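Local coordinates for protein tfiid TBP associated factor 62 (Drosophila melanogaster, PDB 1TAF) that serves as a subunit of TFIID, the complex that mediates promoter responses to activators and repressors, and here contributes its heterodimerising histone-fold domain, at residues E10-K13 with V14-E17; V36-K39 with L40-V44; K49-H53 with A54-K58. All blocks are in the same frame, centred on the assembly; numbering follows the deposited sequence.

The three contacts follow one another along a histone fold. Interaction 1 lies on helix 9-18, interaction 2 in the middle of the long helix 26-53, and interaction 3 where that helix ends. Interactions 1 and 2 meet at M12 CE and V36 CG1, 4.2 Å apart, which ties the short helix to the long one. Interaction 3 has its centre about 18 Å from that of interaction 2 and about 34 Å from that of interaction 1, across the chain's centre. The zinc ligands E31 and D35 precede 36-39 on the long helix. A bound zinc lies about 7 Å from the I38 side chain, and a different one about 7 Å from that of R56.

Interaction 1 (E10-K13 with V14-E17); sequences ESMK and VIAE
M12 and I15 form the buried flank of this helical turn, the methyl CE of M12 meeting CD1 of I15 at 4.3 Å. Packing is tighter against the backbone: I15 sets CG1 beside its own backbone N (chi1 -68°), which lays that methylene 3.3 Å from S11 O, the same oxygen that accepts I15 N. The small A16 suits the inner surface too: its CB rests against the carbonyls of M12 and K13, at 3.5 Å from K13 O, while the A16 N to M12 O bond of 3.0 Å holds the turn. M12, long and flexible, reaches on to L32 and A33 of helix 26-53, and I15 and A16 pack on the chain of another protein. The hydroxyl of S11, able to donate and accept, bonds S8 OG and an acidic side chain of that chain.

The other flank is looser. E10, V14 and E17 are exposed, and the backbone bond from V14 N to E10 O, at 3.3 Å, is weak. CG of E17 does no more than pass K13 O at 3.6 Å. K13 stands between the two sides: its chain, bent at chi2, carries NZ to a salt bridge with D26 and a hydrogen bond to L24 O. An apolar side turned to the long helix and the partner chain, with E10, E17 and the apolar V14 exposed, is the pattern of the amphipathic first helix of a histone fold.

Interaction 2 (V36-K39 with L40-V44); sequences VSIK and LKRIV
From V36 to V44 the backbone is regular alpha helix, each carbonyl of 36-39 accepting the N-H four residues on. L40 N bonds V36 O at 2.8 Å and I43 N bonds K39 O at 2.9 Å, the latter with its donor 17° from the carbonyl plane, while the K41 and R42 bonds are a little longer.

L40, K41, R42 and I43 share one habit: CG, or CG1 in I43, lies beside the backbone N, so each chain runs back over the carbonyl four residues earlier. In I43 (chi1 -67°) this brings CG1 to 3.2 Å from K39 O, with CD1 close by, and the branched chain also packs on an aromatic side chain of another protein's chain. With an alanine here, K39 O would probably lose the CG1 and CD1 part of its cover, and a gap is likely to open beside the partner's aromatic side chain. L40 does the same over V36 O, its CG at 3.3 Å, and turns its bulk to the buried side.

I38, K39 and R42 take the wetter side. I38 and R42 run side by side, CG2 of I38 meeting NE of R42 at 3.8 Å, so the isoleucine methyl lies against the guanidinium itself, at NE and NH2. K39 NZ and R42 NH1 stay 5.9 Å apart and share one water, held weakly by both, which probably eases their like charges.

K41 and S37 face the N-terminal segment. K41 stretches over S37 O before NZ bonds the carbonyls of Y3 and S5, anchoring that segment. Compact and buried, S37 bonds A33 O a turn back in the helix through OG, which also accepts I7 N. Such a two-sided helix, partner-facing on one flank, is the long central helix of the histone fold.

Interaction 3 (K49-H53 with A54-K58); sequences KFMNH and AKRQK
The guanidinium of R56 lies over M51, with M51 O above one face and K58 O at its edge, in plane. Its two terminal nitrogens also approach the methionine, NH1 at 3.9 Å from side-chain M51 CG and NH2 at 4.0 Å from backbone M51 CA. The chain reaches this position by bending at chi3 (-79°), and NH2 makes a salt bridge with D63 of helix 61-69. Arginine suits the place because one long side chain can rest on the methionine and still carry a charge to that aspartate.

M51 is the buried residue of the contact. With CG anti to its backbone N (chi1 175°), the chain passes under the loop, so that SD lies 3.4 Å from K58 C and CE approaches R56 O. An unbranched, pliable thioether can follow the backbone of 56-58 closely, and it also touches L59 and D63.

Beneath these side chains helix 26-53 ends in a Schellman motif. R56 N bonds M51 O at 3.1 Å, nearly straight at the hydrogen but above the carbonyl plane, and inside it K55 N bonds N52 O at 2.8 Å, from still farther out of the plane. K55 is the C-prime residue, with positive phi (62°); its side chain starts away from the helix and is exposed. One position earlier, A54 N divides itself between F50 O and, weakly, M51 O. A54 CB lies 3.3 Å from M51 O, and alanine adds no further atoms at this exposed end of the helix. F50 sends its ring the other way, onto M66 and V70, while N52 and H53 are exposed on the last turn.

Interaction 1 (E10-K13 with V14-E17)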
ATOM      1  N   GLU B  10      25.069  -4.774  -4.224  1.00 12.16           N
ATOM      2  CA  GLU B  10      25.729  -4.605  -2.927  1.00 14.98           C
ATOM      3  C   GLU B  10      25.046  -3.532  -2.066  1.00 15.56           C
ATOM      4  O   GLU B  10      24.885  -3.694  -0.851  1.00 16.10           O
ATOM      5  CB  GLU B  10      27.204  -4.274  -3.135  1.00 18.98           C
ATOM      6  CG  GLU B  10      27.999  -4.179  -1.858  1.00 24.83           C
ATOM      7  CD  GLU B  10      27.918  -5.444  -1.016  1.00 32.33           C
ATOM      8  OE1 GLU B  10      27.858  -6.557  -1.602  1.00 34.92           O
ATOM      9  OE2 GLU B  10      27.911  -5.319   0.233  1.00 34.65           O
ATOM     10  N   SER B  11      24.593  -2.461  -2.712  1.00 13.36           N
ATOM     11  CA  SER B  11      23.900  -1.379  -2.025  1.00 12.30           C
ATOM     12  C   SER B  11      22.591  -1.849  -1.392  1.00 11.09           C
ATOM     13  O   SER B  11      22.146  -1.288  -0.398  1.00 12.24           O
ATOM     14  CB  SER B  11      23.606  -0.238  -3.002  1.00 14.12           C
ATOM     15  OG  SER B  11      24.797   0.227  -3.605  1.00 15.81           O
ATOM     16  N   MET B  12      21.967  -2.867  -1.977  1.00 10.97           N
ATOM     17  CA  MET B  12      20.707  -3.410  -1.460  1.00 12.21           C
ATOM     18  C   MET B  12      20.965  -4.109  -0.134  1.00 13.61           C
ATOM     19  O   MET B  12      20.115  -4.126   0.752  1.00 12.85           O
ATOM     20  CB  MET B  12      20.104  -4.419  -2.446  1.00 10.54           C
ATOM     21  CG  MET B  12      19.883  -3.892  -3.855  1.00  9.64           C
ATOM     22  SD  MET B  12      18.686  -2.563  -3.942  1.00 11.78           S
ATOM     23  CE  MET B  12      19.741  -1.123  -3.923  1.00  9.83           C
ATOM     24  N   LYS B  13      22.142  -4.716  -0.031  1.00 15.27           N
ATOM     25  CA  LYS B  13      22.552  -5.433   1.170  1.00 17.93           C
ATOM     26  C   LYS B  13      22.730  -4.462   2.350  1.00 16.82           C
ATOM     27  O   LYS B  13      22.309  -4.736   3.482  1.00 15.13           O
ATOM     28  CB  LYS B  13      23.880  -6.154   0.903  1.00 21.06           C
ATOM     29  CG  LYS B  13      23.967  -6.900  -0.427  1.00 24.03           C
ATOM     30  CD  LYS B  13      23.329  -8.274  -0.344  1.00 26.01           C
ATOM     31  CE  LYS B  13      23.989  -9.232  -1.343  1.00 29.20           C
ATOM     32  NZ  LYS B  13      23.373 -10.593  -1.334  1.00 31.83           N
ATOM     33  N   VAL B  14      23.372  -3.332   2.076  1.00 15.24           N
ATOM     34  CA  VAL B  14      23.613  -2.321   3.089  1.00 13.12           C
ATOM     35  C   VAL B  14      22.291  -1.797   3.597  1.00 13.04           C
ATOM     36  O   VAL B  14      22.116  -1.621   4.792  1.00 13.38           O
ATOM     37  CB  VAL B  14      24.430  -1.155   2.516  1.00 16.28           C
ATOM     38  CG1 VAL B  14      24.492   0.000   3.511  1.00 14.98           C
ATOM     39  CG2 VAL B  14      25.826  -1.651   2.151  1.00 17.85           C
ATOM     40  N   ILE B  15      21.368  -1.528   2.679  1.00 10.86           N
ATOM     41  CA  ILE B  15      20.051  -1.030   3.051  1.00  9.28           C
ATOM     42  C   ILE B  15      19.311  -2.065   3.914  1.00  8.07           C
ATOM     43  O   ILE B  15      18.698  -1.714   4.921  1.00  7.05           O
ATOM     44  CB  ILE B  15      19.221  -0.652   1.795  1.00  8.60           C
ATOM     45  CG1 ILE B  15      19.833   0.576   1.117  1.00  6.80           C
ATOM     46  CG2 ILE B  15      17.766  -0.383   2.176  1.00  9.52           C
ATOM     47  CD1 ILE B  15      19.164   0.949  -0.192  1.00  5.89           C
ATOM     48  N   ALA B  16      19.425  -3.340   3.548  1.00  9.09           N
ATOM     49  CA  ALA B  16      18.772  -4.416   4.289  1.00 10.62           C
ATOM     50  C   ALA B  16      19.245  -4.472   5.745  1.00 14.40           C
ATOM     51  O   ALA B  16      18.435  -4.668   6.663  1.00 14.04           O
ATOM     52  CB  ALA B  16      19.012  -5.752   3.606  1.00  8.55           C
ATOM     53  N   GLU B  17      20.547  -4.281   5.958  1.00 15.46           N
ATOM     54  CA  GLU B  17      21.098  -4.300   7.308  1.00 17.97           C
ATOM     55  C   GLU B  17      20.652  -3.103   8.112  1.00 17.35           C
ATOM     56  O   GLU B  17      20.412  -3.209   9.310  1.00 23.65           O
ATOM     57  CB  GLU B  17      22.616  -4.304   7.283  1.00 21.88           C
ATOM     58  CG  GLU B  17      23.231  -5.595   6.866  1.00 25.44           C
ATOM     59  CD  GLU B  17      24.618  -5.758   7.442  1.00 28.83           C
ATOM     60  OE1 GLU B  17      25.413  -4.785   7.370  1.00 28.53           O
ATOM     61  OE2 GLU B  17      24.898  -6.849   7.985  1.00 28.63           O
TER

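Interaction 2 (V36-K39 with L40-V44)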
ATOM      1  N   VAL B  36      14.947  -1.065  -8.753  1.00  7.04           N
ATOM      2  CA  VAL B  36      15.066   0.312  -8.293  1.00  7.76           C
ATOM      3  C   VAL B  36      15.721   1.216  -9.342  1.00  6.82           C
ATOM      4  O   VAL B  36      15.375   2.392  -9.455  1.00  6.57           O
ATOM      5  CB  VAL B  36      15.802   0.426  -6.924  1.00  9.46           C
ATOM      6  CG1 VAL B  36      17.324   0.297  -7.087  1.00 10.37           C
ATOM      7  CG2 VAL B  36      15.432   1.760  -6.254  1.00  9.42           C
ATOM      8  N   SER B  37      16.641   0.655 -10.122  1.00  6.37           N
ATOM      9  CA  SER B  37      17.318   1.401 -11.174  1.00  5.82           C
ATOM     10  C   SER B  37      16.326   1.731 -12.278  1.00  7.94           C
ATOM     11  O   SER B  37      16.387   2.810 -12.862  1.00  7.36           O
ATOM     12  CB  SER B  37      18.470   0.591 -11.729  1.00  4.67           C
ATOM     13  OG  SER B  37      19.376   0.317 -10.688  1.00  5.26           O
ATOM     14  N   ILE B  38      15.407   0.806 -12.550  1.00  7.48           N
ATOM     15  CA  ILE B  38      14.378   1.024 -13.565  1.00  7.75           C
ATOM     16  C   ILE B  38      13.440   2.136 -13.093  1.00  8.22           C
ATOM     17  O   ILE B  38      13.019   2.982 -13.889  1.00  7.91           O
ATOM     18  CB  ILE B  38      13.564  -0.263 -13.835  1.00  8.54           C
ATOM     19  CG1 ILE B  38      14.408  -1.253 -14.644  1.00  8.82           C
ATOM     20  CG2 ILE B  38      12.262   0.063 -14.565  1.00  7.62           C
ATOM     21  CD1 ILE B  38      13.781  -2.644 -14.754  1.00 10.76           C
ATOM     22  N   LYS B  39      13.127   2.119 -11.794  1.00  7.99           N
ATOM     23  CA  LYS B  39      12.264   3.118 -11.162  1.00  9.37           C
ATOM     24  C   LYS B  39      12.924   4.488 -11.200  1.00  7.92           C
ATOM     25  O   LYS B  39      12.272   5.494 -11.496  1.00  9.99           O
ATOM     26  CB  LYS B  39      11.983   2.728  -9.717  1.00 11.57           C
ATOM     27  CG  LYS B  39      10.779   1.852  -9.533  1.00 17.41           C
ATOM     28  CD  LYS B  39       9.539   2.723  -9.383  1.00 25.82           C
ATOM     29  CE  LYS B  39       8.271   1.899  -9.150  1.00 26.59           C
ATOM     30  NZ  LYS B  39       7.127   2.797  -8.782  1.00 28.42           N
ATOM     31  N   LEU B  40      14.216   4.523 -10.899  1.00  5.74           N
ATOM     32  CA  LEU B  40      14.985   5.768 -10.923  1.00  7.70           C
ATOM     33  C   LEU B  40      14.972   6.420 -12.314  1.00  9.29           C
ATOM     34  O   LEU B  40      14.791   7.637 -12.437  1.00  9.64           O
ATOM     35  CB  LEU B  40      16.431   5.508 -10.490  1.00  7.10           C
ATOM     36  CG  LEU B  40      16.654   5.349  -8.989  1.00  6.74           C
ATOM     37  CD1 LEU B  40      18.061   4.820  -8.739  1.00  6.96           C
ATOM     38  CD2 LEU B  40      16.447   6.687  -8.289  1.00  7.70           C
ATOM     39  N   LYS B  41      15.156   5.609 -13.356  1.00  6.92           N
ATOM     40  CA  LYS B  41      15.157   6.108 -14.730  1.00  6.41           C
ATOM     41  C   LYS B  41      13.773   6.660 -15.084  1.00  6.04           C
ATOM     42  O   LYS B  41      13.678   7.707 -15.716  1.00  6.32           O
ATOM     43  CB  LYS B  41      15.602   5.009 -15.694  1.00  5.64           C
ATOM     44  CG  LYS B  41      17.079   4.571 -15.504  1.00  7.10           C
ATOM     45  CD  LYS B  41      17.318   3.218 -16.172  1.00 10.48           C
ATOM     46  CE  LYS B  41      18.629   2.540 -15.743  1.00 15.07           C
ATOM     47  NZ  LYS B  41      19.830   2.850 -16.576  1.00 10.17           N
ATOM     48  N   ARG B  42      12.709   5.993 -14.628  1.00  5.47           N
ATOM     49  CA  ARG B  42      11.341   6.460 -14.874  1.00  5.36           C
ATOM     50  C   ARG B  42      11.077   7.794 -14.166  1.00  6.45           C
ATOM     51  O   ARG B  42      10.485   8.701 -14.742  1.00  5.74           O
ATOM     52  CB  ARG B  42      10.318   5.439 -14.389  1.00  8.40           C
ATOM     53  CG  ARG B  42      10.299   4.153 -15.177  1.00 16.35           C
ATOM     54  CD  ARG B  42       9.129   3.272 -14.772  1.00 24.01           C
ATOM     55  NE  ARG B  42       9.150   1.991 -15.480  1.00 31.74           N
ATOM     56  CZ  ARG B  42       8.261   1.014 -15.307  1.00 36.23           C
ATOM     57  NH1 ARG B  42       7.261   1.167 -14.444  1.00 37.40           N
ATOM     58  NH2 ARG B  42       8.381  -0.127 -15.986  1.00 37.31           N
ATOM     59  N   ILE B  43      11.498   7.897 -12.906  1.00  5.37           N
ATOM     60  CA  ILE B  43      11.316   9.117 -12.124  1.00  5.43           C
ATOM     61  C   ILE B  43      12.047  10.294 -12.783  1.00  7.08           C
ATOM     62  O   ILE B  43      11.476  11.371 -12.954  1.00  5.87           O
ATOM     63  CB  ILE B  43      11.828   8.922 -10.663  1.00  7.05           C
ATOM     64  CG1 ILE B  43      10.931   7.918  -9.929  1.00  8.34           C
ATOM     65  CG2 ILE B  43      11.828  10.248  -9.891  1.00  4.26           C
ATOM     66  CD1 ILE B  43      11.528   7.370  -8.664  1.00 10.61           C
ATOM     67  N   VAL B  44      13.303  10.076 -13.164  1.00  5.86           N
ATOM     68  CA  VAL B  44      14.107  11.109 -13.807  1.00  8.83           C
ATOM     69  C   VAL B  44      13.505  11.503 -15.163  1.00  8.93           C
ATOM     70  O   VAL B  44      13.417  12.686 -15.497  1.00  9.34           O
ATOM     71  CB  VAL B  44      15.567  10.637 -13.989  1.00  8.76           C
ATOM     72  CG1 VAL B  44      16.354  11.632 -14.833  1.00 10.19           C
ATOM     73  CG2 VAL B  44      16.235  10.471 -12.620  1.00  9.60           C
TER
HETATM   74  O   HOH W   1       7.098   3.672 -12.008  1.00 27.79           O

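Interaction 3 (K49-H53 with A54-K58)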
ATOM      1  N   LYS B  49      10.423  15.534 -18.227  1.00  9.94           N
ATOM      2  CA  LYS B  49       9.274  15.867 -19.071  1.00 10.59           C
ATOM      3  C   LYS B  49       8.549  17.056 -18.450  1.00 12.26           C
ATOM      4  O   LYS B  49       8.078  17.933 -19.174  1.00 13.98           O
ATOM      5  CB  LYS B  49       8.277  14.707 -19.187  1.00 12.00           C
ATOM      6  CG  LYS B  49       8.737  13.507 -19.993  1.00 17.11           C
ATOM      7  CD  LYS B  49       9.241  13.902 -21.357  1.00 19.67           C
ATOM      8  CE  LYS B  49       9.535  12.679 -22.192  1.00 23.69           C
ATOM      9  NZ  LYS B  49      10.528  12.965 -23.248  1.00 22.94           N
ATOM     10  N   PHE B  50       8.412  17.056 -17.119  1.00 12.46           N
ATOM     11  CA  PHE B  50       7.752  18.158 -16.410  1.00 12.20           C
ATOM     12  C   PHE B  50       8.563  19.427 -16.593  1.00 12.15           C
ATOM     13  O   PHE B  50       8.008  20.487 -16.874  1.00 12.32           O
ATOM     14  CB  PHE B  50       7.634  17.866 -14.914  1.00 13.48           C
ATOM     15  CG  PHE B  50       6.535  16.912 -14.569  1.00 19.61           C
ATOM     16  CD1 PHE B  50       5.220  17.186 -14.935  1.00 23.45           C
ATOM     17  CD2 PHE B  50       6.806  15.733 -13.888  1.00 21.67           C
ATOM     18  CE1 PHE B  50       4.189  16.290 -14.626  1.00 24.64           C
ATOM     19  CE2 PHE B  50       5.790  14.833 -13.575  1.00 22.63           C
ATOM     20  CZ  PHE B  50       4.481  15.110 -13.943  1.00 23.60           C
ATOM     21  N   MET B  51       9.877  19.301 -16.431  1.00  9.33           N
ATOM     22  CA  MET B  51      10.811  20.411 -16.574  1.00 12.10           C
ATOM     23  C   MET B  51      10.631  21.059 -17.946  1.00 14.79           C
ATOM     24  O   MET B  51      10.377  22.259 -18.042  1.00 14.09           O
ATOM     25  CB  MET B  51      12.238  19.892 -16.415  1.00 10.87           C
ATOM     26  CG  MET B  51      13.315  20.921 -16.655  1.00 12.57           C
ATOM     27  SD  MET B  51      14.910  20.129 -16.859  1.00 13.86           S
ATOM     28  CE  MET B  51      14.737  19.502 -18.510  1.00 14.95           C
ATOM     29  N   ASN B  52      10.722  20.240 -18.994  1.00 14.48           N
ATOM     30  CA  ASN B  52      10.556  20.687 -20.378  1.00 17.24           C
ATOM     31  C   ASN B  52       9.173  21.256 -20.695  1.00 16.38           C
ATOM     32  O   ASN B  52       9.042  22.216 -21.456  1.00 17.20           O
ATOM     33  CB  ASN B  52      10.855  19.553 -21.340  1.00 20.87           C
ATOM     34  CG  ASN B  52      12.224  19.657 -21.906  1.00 29.06           C
ATOM     35  OD1 ASN B  52      13.182  19.138 -21.338  1.00 32.74           O
ATOM     36  ND2 ASN B  52      12.348  20.377 -23.022  1.00 33.80           N
ATOM     37  N   HIS B  53       8.140  20.634 -20.151  1.00 14.11           N
ATOM     38  CA  HIS B  53       6.790  21.108 -20.362  1.00 15.65           C
ATOM     39  C   HIS B  53       6.710  22.561 -19.862  1.00 16.41           C
ATOM     40  O   HIS B  53       5.946  23.367 -20.392  1.00 14.79           O
ATOM     41  CB  HIS B  53       5.814  20.212 -19.596  1.00 14.45           C
ATOM     42  CG  HIS B  53       4.383  20.607 -19.754  1.00 15.37           C
ATOM     43  ND1 HIS B  53       3.582  20.119 -20.762  1.00 15.86           N
ATOM     44  CD2 HIS B  53       3.617  21.472 -19.051  1.00 15.84           C
ATOM     45  CE1 HIS B  53       2.383  20.663 -20.673  1.00 16.14           C
ATOM     46  NE2 HIS B  53       2.380  21.490 -19.643  1.00 14.93           N
ATOM     47  N   ALA B  54       7.526  22.873 -18.851  1.00 16.14           N
ATOM     48  CA  ALA B  54       7.590  24.199 -18.246  1.00 17.06           C
ATOM     49  C   ALA B  54       8.646  25.077 -18.920  1.00 18.95           C
ATOM     50  O   ALA B  54       8.946  26.173 -18.447  1.00 20.65           O
ATOM     51  CB  ALA B  54       7.883  24.075 -16.750  1.00 15.52           C
ATOM     52  N   LYS B  55       9.216  24.577 -20.015  1.00 18.75           N
ATOM     53  CA  LYS B  55      10.232  25.287 -20.780  1.00 20.24           C
ATOM     54  C   LYS B  55      11.541  25.598 -20.044  1.00 21.46           C
ATOM     55  O   LYS B  55      12.219  26.586 -20.355  1.00 22.58           O
ATOM     56  CB  LYS B  55       9.644  26.567 -21.353  1.00 22.23           C
ATOM     57  CG  LYS B  55       8.528  26.347 -22.359  1.00 24.75           C
ATOM     58  CD  LYS B  55       8.065  27.700 -22.868  1.00 29.07           C
ATOM     59  CE  LYS B  55       6.972  27.613 -23.911  1.00 27.64           C
ATOM     60  NZ  LYS B  55       6.518  28.997 -24.175  1.00 24.13           N
ATOM     61  N   ARG B  56      11.889  24.773 -19.060  1.00 20.03           N
ATOM     62  CA  ARG B  56      13.130  24.951 -18.313  1.00 19.52           C
ATOM     63  C   ARG B  56      14.159  23.926 -18.785  1.00 20.06           C
ATOM     64  O   ARG B  56      13.806  22.945 -19.442  1.00 20.53           O
ATOM     65  CB  ARG B  56      12.878  24.822 -16.806  1.00 18.03           C
ATOM     66  CG  ARG B  56      12.178  26.040 -16.199  1.00 19.52           C
ATOM     67  CD  ARG B  56      11.956  25.891 -14.700  1.00 17.58           C
ATOM     68  NE  ARG B  56      10.813  25.037 -14.384  1.00 15.34           N
ATOM     69  CZ  ARG B  56      10.908  23.784 -13.953  1.00 16.49           C
ATOM     70  NH1 ARG B  56      12.098  23.222 -13.781  1.00 14.16           N
ATOM     71  NH2 ARG B  56       9.807  23.080 -13.727  1.00 11.89           N
ATOM     72  N   GLN B  57      15.433  24.170 -18.486  1.00 21.18           N
ATOM     73  CA  GLN B  57      16.494  23.248 -18.894  1.00 21.89           C
ATOM     74  C   GLN B  57      17.272  22.665 -17.728  1.00 18.55           C
ATOM     75  O   GLN B  57      18.183  21.850 -17.923  1.00 16.22           O
ATOM     76  CB  GLN B  57      17.473  23.884 -19.901  1.00 28.26           C
ATOM     77  CG  GLN B  57      17.510  25.406 -19.964  1.00 33.16           C
ATOM     78  CD  GLN B  57      16.408  25.973 -20.838  1.00 34.82           C
ATOM     79  OE1 GLN B  57      15.879  27.051 -20.568  1.00 38.86           O
ATOM     80  NE2 GLN B  57      16.050  25.245 -21.888  1.00 36.90           N
ATOM     81  N   LYS B  58      16.931  23.101 -16.521  1.00 15.27           N
ATOM     82  CA  LYS B  58      17.593  22.599 -15.329  1.00 12.96           C
ATOM     83  C   LYS B  58      16.558  21.898 -14.450  1.00 13.00           C
ATOM     84  O   LYS B  58      15.552  22.494 -14.046  1.00 13.09           O
ATOM     85  CB  LYS B  58      18.268  23.734 -14.569  1.00 11.39           C
ATOM     86  CG  LYS B  58      19.050  23.248 -13.375  1.00 12.50           C
ATOM     87  CD  LYS B  58      19.823  24.362 -12.738  1.00 11.63           C
ATOM     88  CE  LYS B  58      20.896  23.797 -11.875  1.00 13.83           C
ATOM     89  NZ  LYS B  58      21.908  24.840 -11.599  1.00 20.51           N
TER